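Local coordinates for odorant-binding protein 2a (Homo sapiens, PDB 4RUN) that binds and carries small hydrophobic volatile molecules, with a higher affinity for aldehydes and large fatty acids, at residues A124-E127 / F128-L131; R67-E71 / P72-S76. The protein carries 2 engineered substitutions. All blocks are in the same frame, centred on the assembly; numbering follows the deposited sequence.

Contact 1 (A124-E127 / F128-L131); sequences ALEE and FKKL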
# COMPACT_ATOMS: atom_id res chain seq x y z
N ALA A 124 0.01 -8.26 -14.54
CA ALA A 124 0.56 -7.54 -13.42
C ALA A 124 0.10 -8.12 -12.06
O ALA A 124 0.90 -8.23 -11.12
CB ALA A 124 0.16 -6.08 -13.52
N LEU A 125 -1.16 -8.53 -11.98
CA LEU A 125 -1.66 -9.18 -10.78
C LEU A 125 -0.94 -10.48 -10.53
O LEU A 125 -0.75 -10.88 -9.39
CB LEU A 125 -3.16 -9.47 -10.89
CG LEU A 125 -4.09 -8.26 -10.78
CD1 LEU A 125 -5.53 -8.67 -11.00
CD2 LEU A 125 -3.92 -7.62 -9.41
N GLU A 126 -0.57 -11.16 -11.61
CA GLU A 126 0.14 -12.42 -11.49
C GLU A 126 1.57 -12.26 -10.99
O GLU A 126 2.06 -13.08 -10.22
CB GLU A 126 0.21 -13.08 -12.86
CG GLU A 126 -0.09 -14.55 -12.80
CD GLU A 126 -1.54 -14.81 -12.56
OE1 GLU A 126 -2.33 -14.44 -13.44
OE2 GLU A 126 -1.88 -15.36 -11.50
N GLU A 127 2.26 -11.23 -11.47
CA GLU A 127 3.61 -10.93 -10.99
C GLU A 127 3.58 -10.55 -9.52
O GLU A 127 4.47 -10.93 -8.76
CB GLU A 127 4.25 -9.80 -11.79
CG GLU A 127 4.58 -10.17 -13.22
CD GLU A 127 5.53 -11.34 -13.30
OE1 GLU A 127 5.19 -12.30 -14.03
OE2 GLU A 127 6.60 -11.30 -12.64
N PHE A 128 2.54 -9.81 -9.14
CA PHE A 128 2.29 -9.46 -7.76
C PHE A 128 2.14 -10.69 -6.89
O PHE A 128 2.76 -10.79 -5.85
CB PHE A 128 1.03 -8.63 -7.67
CG PHE A 128 0.70 -8.19 -6.28
CD1 PHE A 128 1.56 -7.36 -5.60
CD2 PHE A 128 -0.49 -8.58 -5.67
CE1 PHE A 128 1.26 -6.92 -4.33
CE2 PHE A 128 -0.80 -8.14 -4.39
CZ PHE A 128 0.08 -7.30 -3.72
N LYS A 129 1.33 -11.64 -7.35
CA LYS A 129 1.13 -12.89 -6.64
C LYS A 129 2.45 -13.64 -6.48
O LYS A 129 2.79 -14.06 -5.38
CB LYS A 129 0.13 -13.73 -7.42
CG LYS A 129 -0.14 -15.13 -6.89
CD LYS A 129 -1.26 -15.74 -7.73
CE LYS A 129 -1.18 -17.26 -7.79
NZ LYS A 129 -1.96 -17.79 -8.94
N LYS A 130 3.17 -13.82 -7.58
CA LYS A 130 4.49 -14.47 -7.57
C LYS A 130 5.43 -13.82 -6.56
O LYS A 130 6.10 -14.51 -5.81
CB LYS A 130 5.15 -14.38 -8.95
CG LYS A 130 4.52 -15.22 -10.03
CD LYS A 130 4.92 -14.69 -11.40
CE LYS A 130 4.87 -15.76 -12.48
NZ LYS A 130 4.42 -15.19 -13.78
N LEU A 131 5.51 -12.50 -6.58
CA LEU A 131 6.41 -11.78 -5.69
C LEU A 131 5.93 -11.93 -4.24
O LEU A 131 6.72 -12.13 -3.31
CB LEU A 131 6.49 -10.31 -6.08
CG LEU A 131 7.27 -9.38 -5.13
CD1 LEU A 131 7.78 -8.15 -5.89
CD2 LEU A 131 6.43 -8.96 -3.92
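Lys130 reaches back one turn to Glu127, and Lys130 NZ bonds to Glu127 OE1 at 3.0 Å. This is a salt bridge and a hydrogen bond. The ammonium comes from above the carboxylate, 36° out of its plane. Glu127 CG lies anti to the carbonyl carbon, and the chain bends once, at chi2 (-59°), which brings OE1 to Lys130 NZ. The two side chains cross at a slant, and CD of Lys130 passes 3.6 Å from OE1 of Glu127 before the chain bends at its last torsion. Glu126 and Lys129 form the other i to i+3 pair. They run side by side in the same direction, with Glu126 OE2 to Lys129 NZ at 3.5 Å, a longer salt bridge. Lys129 NZ also has a weak, long ion pair with Glu139. These charged ends make up the loose, outer side of the turn.

The tight part is the helix backbone and its buried face. Four successive i to i+4 bonds hold it: Phe128 N to Ala124 O (3.0 Å), Lys129 N to Leu125 O, Lys130 N to Glu126 O, and Leu131 N to Glu127 O (2.9 Å). Phe128 CB also touches Leu125 O. With CG anti to its backbone N, at chi1 -179°, the Phe128 ring is carried away from the preceding turn and into the buried side. Ala124 is also buried.

The helix is the one that packs against the barrel in lipocalins. Leu125 and Phe128 both rest on Leu113 of strand 106-115 and on Ala18 of strand 12-21. Phe128 and Lys129 also touch Ile142 of the short strand 142-143, while Leu131 meets Leu89 in a loop.

Contact 2 (R67-E71 / P72-S76); sequences RKTEE and PGKFS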
# COMPACT_ATOMS: atom_id res chain seq x y z
N ARG A 67 9.09 9.14 6.47
CA ARG A 67 10.40 9.77 6.61
C ARG A 67 11.46 9.07 5.76
O ARG A 67 11.42 7.85 5.56
CB ARG A 67 10.82 9.82 8.08
CG ARG A 67 9.82 10.52 8.98
CD ARG A 67 10.50 11.48 9.95
NE ARG A 67 9.61 11.92 11.02
CZ ARG A 67 9.67 13.11 11.64
NH1 ARG A 67 10.57 14.02 11.29
NH2 ARG A 67 8.81 13.39 12.60
N LYS A 68 12.39 9.86 5.26
CA LYS A 68 13.53 9.39 4.48
C LYS A 68 14.32 8.36 5.30
O LYS A 68 14.26 8.37 6.53
CB LYS A 68 14.41 10.60 4.15
CG LYS A 68 15.57 10.39 3.18
CD LYS A 68 16.77 11.24 3.57
CE LYS A 68 17.63 11.62 2.38
NZ LYS A 68 17.90 10.47 1.47
N THR A 69 15.05 7.48 4.63
CA THR A 69 16.08 6.66 5.28
C THR A 69 17.32 6.65 4.40
O THR A 69 17.32 7.22 3.30
CB THR A 69 15.64 5.21 5.51
OG1 THR A 69 15.59 4.52 4.26
CG2 THR A 69 14.28 5.16 6.21
N GLU A 70 18.36 5.98 4.87
CA GLU A 70 19.61 5.90 4.12
C GLU A 70 19.54 4.97 2.91
O GLU A 70 20.47 4.94 2.10
CB GLU A 70 20.77 5.50 5.04
CG GLU A 70 21.07 6.53 6.11
CD GLU A 70 22.45 6.38 6.73
OE1 GLU A 70 23.37 5.84 6.07
OE2 GLU A 70 22.63 6.82 7.89
N GLU A 71 18.45 4.22 2.76
CA GLU A 71 18.24 3.41 1.57
C GLU A 71 17.13 3.98 0.69
O GLU A 71 16.04 4.26 1.19
CB GLU A 71 17.88 1.99 1.95
CG GLU A 71 19.02 1.24 2.61
CD GLU A 71 18.68 -0.21 2.86
OE1 GLU A 71 19.56 -0.94 3.36
OE2 GLU A 71 17.53 -0.62 2.55
N PRO A 72 17.40 4.15 -0.61
CA PRO A 72 16.35 4.64 -1.50
C PRO A 72 15.24 3.60 -1.65
O PRO A 72 15.52 2.40 -1.70
CB PRO A 72 17.07 4.86 -2.83
CG PRO A 72 18.28 4.00 -2.78
CD PRO A 72 18.65 3.84 -1.33
N GLY A 73 14.00 4.07 -1.69
CA GLY A 73 12.85 3.18 -1.74
C GLY A 73 12.33 2.75 -0.38
O GLY A 73 11.19 2.33 -0.27
N LYS A 74 13.17 2.87 0.66
CA LYS A 74 12.80 2.51 2.03
C LYS A 74 12.45 3.76 2.86
O LYS A 74 13.23 4.71 2.92
CB LYS A 74 13.95 1.74 2.69
CG LYS A 74 13.73 1.36 4.15
CD LYS A 74 15.00 0.77 4.72
CE LYS A 74 14.94 0.61 6.23
NZ LYS A 74 16.31 0.58 6.79
N PHE A 75 11.27 3.74 3.49
CA PHE A 75 10.80 4.83 4.34
C PHE A 75 10.30 4.30 5.67
O PHE A 75 10.11 3.09 5.83
CB PHE A 75 9.65 5.57 3.69
CG PHE A 75 10.00 6.22 2.40
CD1 PHE A 75 9.95 5.51 1.21
CD2 PHE A 75 10.35 7.56 2.37
CE1 PHE A 75 10.25 6.13 0.01
CE2 PHE A 75 10.66 8.19 1.18
CZ PHE A 75 10.61 7.47 -0.00
N SER A 76 10.07 5.21 6.60
CA SER A 76 9.54 4.86 7.91
C SER A 76 8.40 5.80 8.28
O SER A 76 8.36 6.95 7.84
CB SER A 76 10.65 4.92 8.97
OG SER A 76 11.21 6.21 9.06
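Thr69 faces Lys74 across the turn. Thr69 CB lies 3.6 Å from Lys74 O. From there the side chain forks. The OG1 branch sits between the backbone N and the carbonyl carbon, chi1 72°. Thr69 OG1 donates to Lys74 O at 2.7 Å from above the carbonyl plane. The same hydroxyl accepts a backbone N-H, Glu71 N to Thr69 OG1 at 3.2 Å, which makes an ST turn. Two bonds therefore grip this oxygen, one given and one received. On the methyl branch, Thr69 CG2 lies 3.5 Å from Lys74 O, with Phe75 CA next.

Residues 67-76 form a hairpin-like turn connecting the consecutive strands 58-66 and 74-77 of the lipocalin barrel, with one antiparallel bridge between its arms. A type II turn from Glu71 to Lys74 reverses the chain, closed by Lys74 N to Glu71 O. Gly73 takes the third place of the turn, where phi is 88° and a side chain would press on the preceding carbonyl oxygen. Farther from the turn, Arg67 and Ser76 form the bridge, an antiparallel hydrogen-bonded pair. Arg67 N bonds Ser76 O at 2.7 Å, and the return bond runs from Ser76 N to a lone pair of Arg67 O. The edge of the Phe75 ring, at CD2, approaches Arg67 O at 3.4 Å.

The extended Lys74 side chain crosses that of Glu71 at an angle on the exposed side. Lys74 CD is 3.6 Å from Glu71 OE2, but Lys74 NZ stays 4.6 Å from Glu71 OE2, beyond a salt bridge. Through their backbones Gly73 bonds to Leu86 and Phe75 to Ile84, both of strand 82-88.

How the contacts relate
Contact 2 comes first along the chain and closes before contact 1 opens. Their centres are 24 Å apart, and their nearest atoms about 12 Å, so they do not touch. Each centre lies about 15 Å from the centre of the chain. Both belong to the one lipocalin domain. Contact 2 is a turn joining strand 58-66 to strand 74-77, whereas contact 1 lies on helix 122-134, which follows strand 106-115. Strands 82-88, 95-103 and 106-115 link them in sequence, each paired antiparallel with the next. Contact 2 thus lies in a connection between barrel strands, and contact 1 in the helix packed on the barrel that carries the ligand.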